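Local atomic coordinates of uncharacterized protein (Bacteroides ovatus, PDB entry 4ID2), a protein that is of unknown function, belongs to the DUF4738 family and folds into a barrel-like arrangement of beta strands. Residues A[27-32]-A[107-112]; A[55-60]-A[88-93]; A[75-80]-A[119-124]; A[95-100]-A[148-153]; A[125-130]-A[136-141]. All blocks are in the same frame, centred on the assembly; numbering follows the deposited sequence.

Contact 1: A[27-32]-A[107-112]; sequences QRMQTS and ILEGIV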
# COMPACT_ATOMS: atom_id res chain seq x y z
N GLN A 27 -6.71 29.74 -0.07
CA GLN A 27 -5.48 29.16 -0.62
C GLN A 27 -5.71 28.49 -1.97
O GLN A 27 -6.72 27.83 -2.17
CB GLN A 27 -4.87 28.12 0.35
CG GLN A 27 -3.89 28.70 1.36
CD GLN A 27 -4.57 29.54 2.41
OE1 GLN A 27 -5.07 29.01 3.42
NE2 GLN A 27 -4.62 30.85 2.22
N ARG A 28 -4.73 28.62 -2.89
CA ARG A 28 -4.80 27.97 -4.20
C ARG A 28 -3.42 27.51 -4.66
O ARG A 28 -2.39 28.09 -4.29
CB ARG A 28 -5.45 28.88 -5.24
CG ARG A 28 -4.74 30.19 -5.54
CD ARG A 28 -5.52 30.96 -6.60
NE ARG A 28 -6.83 31.40 -6.10
CZ ARG A 28 -7.82 31.87 -6.86
NH1 ARG A 28 -7.68 31.96 -8.18
NH2 ARG A 28 -8.97 32.24 -6.30
N MSE A 29 -3.40 26.42 -5.43
CA MSE A 29 -2.17 25.80 -5.94
C MSE A 29 -1.68 26.48 -7.21
O MSE A 29 -2.47 27.06 -7.96
CB MSE A 29 -2.38 24.30 -6.20
CG MSE A 29 -2.48 23.49 -4.93
SE MSE A 29 -2.64 21.60 -5.29
CE MSE A 29 -0.76 21.06 -5.46
N GLN A 30 -0.37 26.39 -7.46
CA GLN A 30 0.26 26.98 -8.64
C GLN A 30 -0.19 26.23 -9.91
O GLN A 30 -0.57 25.07 -9.82
CB GLN A 30 1.80 26.94 -8.51
N THR A 31 -0.13 26.90 -11.07
CA THR A 31 -0.50 26.26 -12.34
C THR A 31 0.65 25.38 -12.86
O THR A 31 1.65 25.93 -13.33
CB THR A 31 -0.83 27.33 -13.40
OG1 THR A 31 0.29 28.19 -13.55
CG2 THR A 31 -2.07 28.14 -13.04
N SER A 32 0.52 24.04 -12.79
CA SER A 32 1.55 23.13 -13.33
C SER A 32 1.16 22.74 -14.74
O SER A 32 -0.02 22.62 -15.05
CB SER A 32 1.72 21.89 -12.46
OG SER A 32 0.48 21.27 -12.19
N ILE A 107 -8.23 17.17 -3.05
CA ILE A 107 -8.13 18.05 -4.22
C ILE A 107 -7.37 17.34 -5.34
O ILE A 107 -6.40 16.64 -5.06
CB ILE A 107 -7.50 19.44 -3.90
CG1 ILE A 107 -6.11 19.32 -3.27
CG2 ILE A 107 -8.44 20.26 -3.01
CD1 ILE A 107 -5.37 20.64 -3.19
N LEU A 108 -7.79 17.54 -6.62
CA LEU A 108 -7.10 16.94 -7.76
C LEU A 108 -5.70 17.53 -7.83
O LEU A 108 -5.56 18.74 -7.95
CB LEU A 108 -7.88 17.18 -9.07
CG LEU A 108 -7.28 16.53 -10.33
CD1 LEU A 108 -7.20 15.01 -10.20
CD2 LEU A 108 -8.07 16.89 -11.57
N GLU A 109 -4.69 16.69 -7.69
CA GLU A 109 -3.30 17.12 -7.64
C GLU A 109 -2.60 17.03 -8.97
O GLU A 109 -1.82 17.92 -9.30
CB GLU A 109 -2.52 16.26 -6.62
CG GLU A 109 -1.13 16.80 -6.27
CD GLU A 109 -0.29 15.91 -5.38
OE1 GLU A 109 -0.42 14.67 -5.46
OE2 GLU A 109 0.55 16.46 -4.63
N GLY A 110 -2.75 15.92 -9.67
CA GLY A 110 -2.02 15.73 -10.91
C GLY A 110 -2.44 14.53 -11.73
O GLY A 110 -3.03 13.58 -11.21
N ILE A 111 -2.14 14.60 -13.04
CA ILE A 111 -2.35 13.53 -14.03
C ILE A 111 -1.05 13.52 -14.83
O ILE A 111 -0.66 14.56 -15.36
CB ILE A 111 -3.64 13.71 -14.88
CG1 ILE A 111 -4.91 13.54 -13.99
CG2 ILE A 111 -3.65 12.69 -16.02
CD1 ILE A 111 -6.26 13.98 -14.62
N VAL A 112 -0.36 12.38 -14.83
CA VAL A 112 0.99 12.23 -15.35
C VAL A 112 1.12 11.05 -16.31
O VAL A 112 0.79 9.94 -15.89
CB VAL A 112 1.87 11.98 -14.07
CG1 VAL A 112 3.26 11.43 -14.41
CG2 VAL A 112 1.96 13.23 -13.20

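Contact 2: A[55-60]-A[88-93]; sequences DNLPHV and TFTKND. With SO4 (sulfate ion), chain C.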
# COMPACT_ATOMS: atom_id res chain seq x y z
N ASP A 55 -12.20 27.82 -9.83
CA ASP A 55 -13.00 28.59 -8.87
C ASP A 55 -14.48 28.16 -8.87
O ASP A 55 -15.18 28.45 -7.91
CB ASP A 55 -12.89 30.09 -9.18
CG ASP A 55 -11.48 30.64 -9.07
OD1 ASP A 55 -10.64 30.29 -9.94
OD2 ASP A 55 -11.22 31.46 -8.16
N ASN A 56 -14.94 27.46 -9.93
CA ASN A 56 -16.32 27.00 -10.04
C ASN A 56 -16.57 25.71 -9.26
O ASN A 56 -17.72 25.39 -8.99
CB ASN A 56 -16.70 26.80 -11.52
CG ASN A 56 -16.54 28.06 -12.34
OD1 ASN A 56 -16.50 29.18 -11.82
ND2 ASN A 56 -16.39 27.90 -13.65
N LEU A 57 -15.51 24.97 -8.89
CA LEU A 57 -15.66 23.73 -8.12
C LEU A 57 -15.89 24.02 -6.63
O LEU A 57 -15.45 25.07 -6.14
CB LEU A 57 -14.40 22.86 -8.26
CG LEU A 57 -14.17 22.23 -9.62
CD1 LEU A 57 -12.86 21.45 -9.64
CD2 LEU A 57 -15.33 21.32 -10.01
N PRO A 58 -16.50 23.08 -5.87
CA PRO A 58 -16.65 23.31 -4.42
C PRO A 58 -15.30 23.37 -3.71
O PRO A 58 -14.39 22.61 -4.04
CB PRO A 58 -17.48 22.11 -3.92
CG PRO A 58 -17.69 21.23 -5.06
CD PRO A 58 -17.06 21.78 -6.29
N HIS A 59 -15.16 24.29 -2.75
CA HIS A 59 -13.92 24.44 -1.99
C HIS A 59 -13.76 23.27 -1.03
O HIS A 59 -14.75 22.63 -0.64
CB HIS A 59 -13.89 25.76 -1.21
CG HIS A 59 -14.00 26.97 -2.08
ND1 HIS A 59 -14.54 28.16 -1.61
CD2 HIS A 59 -13.68 27.13 -3.39
CE1 HIS A 59 -14.50 29.00 -2.63
NE2 HIS A 59 -13.99 28.43 -3.71
N VAL A 60 -12.51 23.01 -0.62
CA VAL A 60 -12.15 21.95 0.31
C VAL A 60 -11.64 22.60 1.58
O VAL A 60 -10.70 23.38 1.53
CB VAL A 60 -11.11 21.00 -0.32
CG1 VAL A 60 -10.79 19.84 0.61
CG2 VAL A 60 -11.61 20.49 -1.67
N THR A 88 -11.40 17.72 -19.88
CA THR A 88 -11.18 18.49 -18.67
C THR A 88 -11.46 17.54 -17.52
O THR A 88 -12.58 17.03 -17.41
CB THR A 88 -12.03 19.75 -18.63
OG1 THR A 88 -11.69 20.57 -19.74
CG2 THR A 88 -11.85 20.54 -17.33
N PHE A 89 -10.45 17.25 -16.71
CA PHE A 89 -10.58 16.34 -15.58
C PHE A 89 -10.78 17.09 -14.27
O PHE A 89 -10.19 18.15 -14.07
CB PHE A 89 -9.35 15.43 -15.42
CG PHE A 89 -9.34 14.22 -16.32
CD1 PHE A 89 -9.99 13.06 -15.95
CD2 PHE A 89 -8.66 14.24 -17.52
CE1 PHE A 89 -9.99 11.95 -16.78
CE2 PHE A 89 -8.64 13.11 -18.34
CZ PHE A 89 -9.29 11.97 -17.96
N THR A 90 -11.55 16.50 -13.36
CA THR A 90 -11.74 16.97 -11.98
C THR A 90 -11.73 15.72 -11.10
O THR A 90 -11.88 14.62 -11.62
CB THR A 90 -13.03 17.80 -11.80
OG1 THR A 90 -14.17 16.96 -11.94
CG2 THR A 90 -13.12 18.96 -12.76
N LYS A 91 -11.59 15.88 -9.78
CA LYS A 91 -11.63 14.73 -8.87
C LYS A 91 -12.96 13.93 -9.01
O LYS A 91 -12.96 12.72 -8.77
CB LYS A 91 -11.40 15.16 -7.41
CG LYS A 91 -12.50 16.04 -6.83
CD LYS A 91 -12.20 16.43 -5.41
CE LYS A 91 -13.36 17.17 -4.80
NZ LYS A 91 -12.95 18.00 -3.64
N ASN A 92 -14.05 14.59 -9.46
CA ASN A 92 -15.36 13.95 -9.63
C ASN A 92 -15.35 12.89 -10.75
O ASN A 92 -16.18 11.99 -10.71
CB ASN A 92 -16.44 14.99 -9.87
CG ASN A 92 -16.42 16.09 -8.83
OD1 ASN A 92 -16.07 17.23 -9.11
ND2 ASN A 92 -16.68 15.73 -7.58
N ASP A 93 -14.37 12.93 -11.68
CA ASP A 93 -14.21 11.89 -12.71
C ASP A 93 -13.82 10.53 -12.11
O ASP A 93 -13.88 9.53 -12.82
CB ASP A 93 -13.14 12.28 -13.75
CG ASP A 93 -13.61 13.36 -14.69
OD1 ASP A 93 -14.43 13.05 -15.57
OD2 ASP A 93 -13.19 14.51 -14.52
S SO4 C . -15.74 25.17 -15.33
O1 SO4 C . -17.07 25.76 -15.38
O2 SO4 C . -15.74 24.09 -14.35
O3 SO4 C . -15.42 24.64 -16.65
O4 SO4 C . -14.76 26.18 -14.95
O HOH W 1 -14.00 20.49 -5.38
O HOH W 2 -15.17 19.55 -2.05

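Contact 3: A[75-80]-A[119-124]; sequences LHLTRG and QGIVYA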
# COMPACT_ATOMS: atom_id res chain seq x y z
N LEU A 75 -6.31 17.37 -20.16
CA LEU A 75 -5.41 16.41 -20.79
C LEU A 75 -5.72 16.41 -22.28
O LEU A 75 -6.82 16.04 -22.67
CB LEU A 75 -5.59 15.00 -20.16
CG LEU A 75 -5.05 13.77 -20.92
CD1 LEU A 75 -3.61 13.93 -21.35
CD2 LEU A 75 -5.12 12.52 -20.05
N HIS A 76 -4.78 16.92 -23.11
CA HIS A 76 -4.92 16.95 -24.57
C HIS A 76 -3.93 15.97 -25.20
O HIS A 76 -2.73 16.25 -25.26
CB HIS A 76 -4.72 18.37 -25.13
CG HIS A 76 -5.22 18.55 -26.54
ND1 HIS A 76 -5.22 19.78 -27.15
CD2 HIS A 76 -5.74 17.64 -27.40
CE1 HIS A 76 -5.73 19.60 -28.36
NE2 HIS A 76 -6.07 18.33 -28.55
N LEU A 77 -4.44 14.81 -25.64
CA LEU A 77 -3.64 13.76 -26.26
C LEU A 77 -3.84 13.80 -27.77
O LEU A 77 -4.98 13.72 -28.22
CB LEU A 77 -4.06 12.39 -25.70
CG LEU A 77 -3.31 11.17 -26.24
CD1 LEU A 77 -1.82 11.28 -25.95
CD2 LEU A 77 -3.88 9.89 -25.66
N THR A 78 -2.74 13.88 -28.56
CA THR A 78 -2.84 13.92 -30.02
C THR A 78 -1.91 12.90 -30.65
O THR A 78 -0.92 12.50 -30.04
CB THR A 78 -2.53 15.33 -30.56
OG1 THR A 78 -1.18 15.66 -30.26
CG2 THR A 78 -3.43 16.39 -29.98
N ARG A 79 -2.24 12.47 -31.88
CA ARG A 79 -1.44 11.54 -32.68
C ARG A 79 -1.40 12.15 -34.07
O ARG A 79 -2.34 11.99 -34.84
CB ARG A 79 -2.05 10.13 -32.66
CG ARG A 79 -1.25 9.10 -33.47
CD ARG A 79 -1.92 7.74 -33.58
NE ARG A 79 -3.30 7.83 -34.10
CZ ARG A 79 -4.42 7.60 -33.42
NH1 ARG A 79 -4.38 7.24 -32.14
NH2 ARG A 79 -5.60 7.73 -34.02
N GLY A 80 -0.36 12.94 -34.33
CA GLY A 80 -0.24 13.68 -35.58
C GLY A 80 -1.26 14.81 -35.59
O GLY A 80 -1.40 15.52 -34.59
N GLN A 119 -3.31 -2.73 -23.23
CA GLN A 119 -4.64 -2.14 -23.07
C GLN A 119 -4.65 -0.74 -23.68
O GLN A 119 -5.47 -0.46 -24.56
CB GLN A 119 -5.06 -2.07 -21.58
CG GLN A 119 -5.70 -3.36 -21.06
CD GLN A 119 -4.75 -4.53 -21.00
OE1 GLN A 119 -3.54 -4.38 -20.79
NE2 GLN A 119 -5.28 -5.75 -21.13
N GLY A 120 -3.73 0.10 -23.25
CA GLY A 120 -3.62 1.46 -23.76
C GLY A 120 -2.54 2.29 -23.10
O GLY A 120 -1.62 1.76 -22.46
N ILE A 121 -2.66 3.61 -23.24
CA ILE A 121 -1.74 4.60 -22.69
C ILE A 121 -2.18 4.83 -21.25
O ILE A 121 -3.30 5.26 -21.04
CB ILE A 121 -1.80 5.90 -23.54
CG1 ILE A 121 -1.42 5.60 -25.01
CG2 ILE A 121 -0.89 6.98 -22.95
CD1 ILE A 121 -1.90 6.60 -25.97
N VAL A 122 -1.31 4.56 -20.27
CA VAL A 122 -1.64 4.69 -18.85
C VAL A 122 -1.08 5.98 -18.28
O VAL A 122 0.10 6.28 -18.46
CB VAL A 122 -1.14 3.46 -18.05
CG1 VAL A 122 -1.49 3.59 -16.57
CG2 VAL A 122 -1.72 2.17 -18.63
N TYR A 123 -1.93 6.71 -17.54
CA TYR A 123 -1.57 7.93 -16.83
C TYR A 123 -1.69 7.70 -15.35
O TYR A 123 -2.66 7.08 -14.92
CB TYR A 123 -2.49 9.10 -17.21
CG TYR A 123 -2.23 9.67 -18.59
CD1 TYR A 123 -2.69 9.02 -19.73
CD2 TYR A 123 -1.54 10.86 -18.75
CE1 TYR A 123 -2.41 9.52 -21.00
CE2 TYR A 123 -1.27 11.37 -20.01
CZ TYR A 123 -1.73 10.71 -21.14
OH TYR A 123 -1.47 11.21 -22.39
N ALA A 124 -0.74 8.19 -14.56
CA ALA A 124 -0.83 8.11 -13.11
C ALA A 124 -1.60 9.33 -12.69
O ALA A 124 -1.34 10.41 -13.21
CB ALA A 124 0.56 8.08 -12.49

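Contact 4: A[95-100]-A[148-153]; sequences SSVVDA and MSIQKV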
# COMPACT_ATOMS: atom_id res chain seq x y z
N SER A 95 -15.29 9.49 -9.13
CA SER A 95 -16.38 9.21 -8.19
C SER A 95 -16.84 7.75 -8.25
O SER A 95 -17.35 7.24 -7.25
CB SER A 95 -17.57 10.13 -8.45
OG SER A 95 -18.11 9.94 -9.75
N SER A 96 -16.66 7.07 -9.40
CA SER A 96 -17.04 5.67 -9.55
C SER A 96 -16.10 4.71 -8.80
O SER A 96 -16.50 3.58 -8.57
CB SER A 96 -17.07 5.29 -11.03
OG SER A 96 -15.80 5.52 -11.63
N VAL A 97 -14.85 5.13 -8.46
CA VAL A 97 -13.89 4.24 -7.78
C VAL A 97 -13.29 4.85 -6.47
O VAL A 97 -12.37 4.25 -5.92
CB VAL A 97 -12.76 3.80 -8.76
CG1 VAL A 97 -13.34 3.08 -9.98
CG2 VAL A 97 -11.89 4.98 -9.20
N VAL A 98 -13.81 5.99 -5.97
CA VAL A 98 -13.34 6.62 -4.72
C VAL A 98 -14.57 7.00 -3.90
O VAL A 98 -15.50 7.59 -4.45
CB VAL A 98 -12.42 7.84 -4.97
CG1 VAL A 98 -11.91 8.42 -3.65
CG2 VAL A 98 -11.25 7.48 -5.87
N ASP A 99 -14.59 6.66 -2.59
CA ASP A 99 -15.75 6.97 -1.75
C ASP A 99 -15.92 8.48 -1.57
O ASP A 99 -14.93 9.20 -1.44
CB ASP A 99 -15.68 6.25 -0.39
CG ASP A 99 -14.57 6.68 0.55
OD1 ASP A 99 -13.43 6.89 0.07
OD2 ASP A 99 -14.83 6.74 1.76
N ALA A 100 -17.18 8.96 -1.61
CA ALA A 100 -17.54 10.38 -1.52
C ALA A 100 -16.93 11.10 -0.32
O ALA A 100 -16.58 12.28 -0.45
CB ALA A 100 -19.05 10.54 -1.48
N MSE A 148 -11.57 5.74 -22.93
CA MSE A 148 -10.92 6.02 -21.66
C MSE A 148 -11.55 5.23 -20.51
O MSE A 148 -12.77 5.10 -20.46
CB MSE A 148 -11.02 7.52 -21.41
CG MSE A 148 -10.18 8.00 -20.25
SE MSE A 148 -11.16 8.97 -18.93
CE MSE A 148 -12.53 7.66 -18.46
N SER A 149 -10.72 4.73 -19.57
CA SER A 149 -11.19 4.01 -18.38
C SER A 149 -10.41 4.49 -17.15
O SER A 149 -9.27 4.90 -17.27
CB SER A 149 -11.05 2.51 -18.55
OG SER A 149 -9.72 2.11 -18.84
N ILE A 150 -11.07 4.46 -15.97
CA ILE A 150 -10.53 4.90 -14.69
C ILE A 150 -10.39 3.71 -13.76
O ILE A 150 -11.30 2.90 -13.69
CB ILE A 150 -11.46 5.96 -14.04
CG1 ILE A 150 -11.69 7.18 -14.95
CG2 ILE A 150 -10.96 6.40 -12.67
CD1 ILE A 150 -10.47 7.88 -15.41
N GLN A 151 -9.29 3.66 -12.97
CA GLN A 151 -9.07 2.59 -12.00
C GLN A 151 -8.45 3.13 -10.72
O GLN A 151 -7.72 4.13 -10.74
CB GLN A 151 -8.14 1.48 -12.55
CG GLN A 151 -8.47 0.91 -13.94
CD GLN A 151 -8.07 1.76 -15.13
OE1 GLN A 151 -8.87 1.96 -16.05
NE2 GLN A 151 -6.83 2.22 -15.20
N LYS A 152 -8.70 2.44 -9.61
CA LYS A 152 -8.10 2.73 -8.32
C LYS A 152 -6.89 1.83 -8.18
O LYS A 152 -6.95 0.68 -8.60
CB LYS A 152 -9.11 2.48 -7.19
CG LYS A 152 -8.66 3.00 -5.83
CD LYS A 152 -9.65 2.58 -4.73
CE LYS A 152 -9.76 3.58 -3.61
NZ LYS A 152 -10.93 3.30 -2.74
N VAL A 153 -5.80 2.35 -7.63
CA VAL A 153 -4.59 1.56 -7.43
C VAL A 153 -4.80 0.71 -6.19
O VAL A 153 -5.06 1.27 -5.12
CB VAL A 153 -3.35 2.48 -7.33
CG1 VAL A 153 -2.10 1.68 -6.94
CG2 VAL A 153 -3.14 3.24 -8.64

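Contact 5: A[125-130]-A[136-141]; sequences ASVCYP and MPLSIT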
# COMPACT_ATOMS: atom_id res chain seq x y z
N ALA A 125 -2.60 9.16 -11.84
CA ALA A 125 -3.43 10.27 -11.36
C ALA A 125 -3.44 10.29 -9.85
O ALA A 125 -3.30 9.24 -9.22
CB ALA A 125 -4.85 10.12 -11.90
N SER A 126 -3.58 11.47 -9.26
CA SER A 126 -3.62 11.56 -7.81
C SER A 126 -4.50 12.70 -7.30
O SER A 126 -4.55 13.77 -7.91
CB SER A 126 -2.21 11.73 -7.24
OG SER A 126 -1.55 12.85 -7.80
N VAL A 127 -5.16 12.45 -6.16
CA VAL A 127 -5.94 13.42 -5.40
C VAL A 127 -5.23 13.50 -4.05
O VAL A 127 -4.80 12.46 -3.53
CB VAL A 127 -7.46 13.11 -5.29
CG1 VAL A 127 -8.11 13.03 -6.67
CG2 VAL A 127 -7.74 11.83 -4.50
N CYS A 128 -5.03 14.70 -3.50
CA CYS A 128 -4.29 14.88 -2.25
C CYS A 128 -5.13 15.60 -1.21
O CYS A 128 -6.11 16.27 -1.55
CB CYS A 128 -2.99 15.63 -2.52
SG CYS A 128 -3.19 17.41 -2.73
N TYR A 129 -4.72 15.48 0.06
CA TYR A 129 -5.40 16.12 1.18
C TYR A 129 -4.63 17.38 1.53
O TYR A 129 -3.45 17.29 1.87
CB TYR A 129 -5.49 15.15 2.37
CG TYR A 129 -6.37 13.98 2.00
CD1 TYR A 129 -7.76 14.10 2.03
CD2 TYR A 129 -5.83 12.85 1.41
CE1 TYR A 129 -8.58 13.07 1.57
CE2 TYR A 129 -6.64 11.82 0.93
CZ TYR A 129 -8.01 11.93 1.03
OH TYR A 129 -8.81 10.92 0.55
N PRO A 130 -5.25 18.58 1.41
CA PRO A 130 -4.51 19.82 1.69
C PRO A 130 -3.81 19.88 3.06
O PRO A 130 -4.30 19.29 4.03
CB PRO A 130 -5.60 20.90 1.61
CG PRO A 130 -6.65 20.34 0.76
CD PRO A 130 -6.64 18.86 0.98
N MSE A 136 -3.85 9.87 -2.75
CA MSE A 136 -4.40 8.59 -3.18
C MSE A 136 -4.01 8.31 -4.62
O MSE A 136 -4.38 9.08 -5.49
CB MSE A 136 -5.91 8.61 -3.03
CG MSE A 136 -6.58 7.32 -3.45
SE MSE A 136 -8.47 7.53 -3.21
CE MSE A 136 -8.52 6.73 -1.33
N PRO A 137 -3.30 7.20 -4.89
CA PRO A 137 -2.94 6.89 -6.28
C PRO A 137 -4.12 6.33 -7.07
O PRO A 137 -4.87 5.49 -6.57
CB PRO A 137 -1.82 5.85 -6.12
CG PRO A 137 -2.11 5.19 -4.82
CD PRO A 137 -2.78 6.19 -3.95
N LEU A 138 -4.31 6.84 -8.29
CA LEU A 138 -5.37 6.42 -9.22
C LEU A 138 -4.76 6.29 -10.61
O LEU A 138 -3.61 6.69 -10.80
CB LEU A 138 -6.52 7.46 -9.23
CG LEU A 138 -7.13 7.82 -7.86
CD1 LEU A 138 -7.60 9.27 -7.82
CD2 LEU A 138 -8.26 6.89 -7.51
N SER A 139 -5.50 5.77 -11.60
CA SER A 139 -4.94 5.67 -12.96
C SER A 139 -6.01 5.87 -14.05
O SER A 139 -7.18 5.60 -13.82
CB SER A 139 -4.24 4.34 -13.17
OG SER A 139 -5.13 3.26 -12.90
N ILE A 140 -5.58 6.43 -15.20
CA ILE A 140 -6.42 6.68 -16.39
C ILE A 140 -5.79 5.91 -17.53
O ILE A 140 -4.61 6.12 -17.80
CB ILE A 140 -6.50 8.20 -16.74
CG1 ILE A 140 -6.94 9.08 -15.55
CG2 ILE A 140 -7.40 8.45 -17.96
CD1 ILE A 140 -6.34 10.44 -15.62
N THR A 141 -6.55 5.03 -18.20
CA THR A 141 -6.03 4.28 -19.34
C THR A 141 -6.78 4.76 -20.58
O THR A 141 -8.01 4.76 -20.57
CB THR A 141 -6.17 2.77 -19.11
OG1 THR A 141 -5.52 2.45 -17.88
CG2 THR A 141 -5.58 1.94 -20.25

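Contact 1: A[27-32]-A[107-112]
The selenium of M29, modelled as selenomethionine, rests against the CD1 methyl of I107, and this one apolar touch carries most of the meeting between the loop 27-32 and the strand 107-112. The SE to I107 CD1 distance is 3.6 Å. M29 reaches the strand because its CG stands anti to its own carbonyl carbon (chi1 -73°) and the chain then runs straight through chi2, so that selenium is carried well clear of the loop backbone. A bend at chi3 (86°) turns the terminal methyl aside from I107 and toward E109, where CE comes within 4.4 Å of CG, a looser approach. The two side chains meet at an oblique angle. I107 answers with CG1 placed between its backbone N and carbonyl carbon, an awkward rotamer that sends CD1 out toward selenium. The strand here carries a classic beta bulge: E109 and G110 both face S126 on the adjoining strand 121-128, an irregularity in a strand that is outermost, within this chain, in the four-stranded antiparallel sheet. At the bulge the carboxylate of E109 is held at both oxygens, OE1 by the hydroxyl of S126 and OE2 by a salt bridge to K115 of the second subunit. R51 ties loop to strand from a third element, its guanidinium donating to the carbonyl oxygens of both Q30 and E109.

Contact 2: A[55-60]-A[88-93]
Neither backbone comes close to the other: the irregular segment 55-60 passes strand 82-89 and the 3-10 segment that starts at K91, and the nearest CA atoms, those of L57 and T90, are 8.7 Å apart. Side chains and water bridge the interval. L57 sends its CD1 methyl to CG2 of T90, 4.0 Å away, the two side chains meeting at a slant, while its other methyl, CD2, lies near OD1 of N92. The second point of meeting belongs to K91. Its chain is extended beyond CG, and this full length lays the ammonium beside V60, with NZ 3.4 Å from CG2; the two side chains run past each other in opposite directions. Two waters carry the lysine's reach to the opposing backbone. One donates to the carbonyl oxygen of P58 and weakly accepts from K91 NZ; the other accepts from NZ at 3.1 Å and gives a weak bond to the carbonyl oxygen of H59. The principal protein partner of this ammonium is the carbonyl oxygen of S106. Around K91, the 3-10 turn is fastened by D93, whose OD2 takes the backbone N-H of T90 at 2.8 Å and 163°. At the outer end, N56 ND2 binds a sulfate ion, probably from the crystallisation liquor, at 2.8 Å from its O1 and more weakly through its O4. Inward, V60 packs on I107 and F89 on I111 of strand 107-116, L57 lies against D70 of strand 67-79, and the turn leads on toward helix 100-104.

Contact 3: A[75-80]-A[119-124]
L75 sets a methyl squarely over the ring of Y123: CD2 stands 3.9 Å from the ring centroid and only 7° off the normal, a CH-pi contact of nearly ideal placing. Its sister methyl CD1 reaches past the centre to the phenolic end, 3.7 Å from CE2. L77 closes in on the same end, its CD1 3.6 Å from OH, so two leucines of one strand bring a methyl each to the hydroxyl. Both leucines extend with CG anti to the backbone N (chi1 -179° in L77), which throws their branches across the interior. The phenol is not left without a polar mate there, since its OH bonds to the hydroxyl of S47. A phenylalanine in place of Y123 would probably keep the CH-pi contact with L75 but leave S47 without this partner in a buried setting. Farther along, the packing thins to a single methyl touch, L77 CD2 and I121 CD1 meeting tip to tip at 3.9 Å; beyond it the strand runs out into G80 and the opposite segment begins at the exposed, poorly ordered Q119. The two strands, nearly antiparallel at 157° with axes 11.8 Å apart, belong to facing sheets and meet through side chains alone. F38 of strand 33-40, Y45 of strand 43-53 and I142 of strand 134-142 surround these residues and continue the barrel-like interior.

Contact 4: A[95-100]-A[148-153]
V97 and I150 meet almost at right angles, the CG2 methyl of each touching the other at 3.9 Å. With CG1 anti to its carbonyl carbon (chi1 -59°), V97 has CG2 between its backbone N and carbonyl carbon, and from there CG2 also rests over the strand backbone near the N of K152. I150 presents only its CG2, for the remainder of its side chain leads off from the loop. K152 is oriented otherwise: it runs alongside the carbonyl of V97 and lays its aliphatic length past that oxygen, CD being the nearest atom, 3.4 Å from O. The ammonium ends 5.2 Å from OD1 of D99, too far for a salt bridge, and a long, weak ion pair joins it to D154 of the fourth subunit. Were K152 an alanine, the V97 carbonyl would probably lose its hydrocarbon cover, and D99 and that D154 a nearby positive charge. Behind V97, V98 packs on M136 and L138. The whole is plain surface packing: a loop leading into helix 100-104, with D99 at the N-cap position though its side chain makes no capping bond, lies against strand 148-158, outermost in this chain's four-stranded antiparallel sheet.

Contact 5: A[125-130]-A[136-141]
V127 has CG1 anti to its carbonyl carbon (chi1 -59°), a setting that spreads both methyls toward the strand 136-141: CG2 lies 4.0 Å from CB of M136, and CG1 meets CD1 of L138. M136, a selenomethionine, starts out extended with CG anti to the backbone N (chi1 180°), which lays its root beside V127, the two pointing the same way, before the chain bends at chi3. L138 instead crosses V127 obliquely. A125, with its single methyl, fits between larger neighbours, CB standing 4.1 Å from L138 CB and 4.0 Å from CD1 of I140. These residues line one face of an antiparallel beta hairpin formed by strands 121-128 and 134-142. A125 and L138 form a hydrogen-bonded pair: A125 N gives to L138 O at 2.9 Å from well above the carbonyl plane, and L138 N returns to A125 O at 2.8 Å. The next pair, S126 with P137, is non-hydrogen-bonded, and S126 CA makes a CH...O contact with M136 O. Beyond it, M136 N meets V127 O nearly in line with its C=O bond (171°). On the S126 and P137 face, P137 packs against E157 of neighbouring subunits.

Overall arrangement
The five contacts sample a small barrel-like fold at several places. Contact 5 is a hairpin within the four-stranded antiparallel sheet; contact 1 lies on that sheet's strand 107-116 and contact 4 on strand 148-158, the two outermost strands of the sheet within the chain, their centres about 18 Å apart. Contact 3 faces the hairpin strand 121-128 with strand 67-79 of the other sheet. Contact 2 is nested along the chain inside the loop closed by contact 1, to which the R28-D55 salt bridge joins it, and contact 5 is likewise nested inside contact 4. F89 links contact 2 to the rest, touching L75, I140 and M148, consistent with an apolar interior between the two sheets.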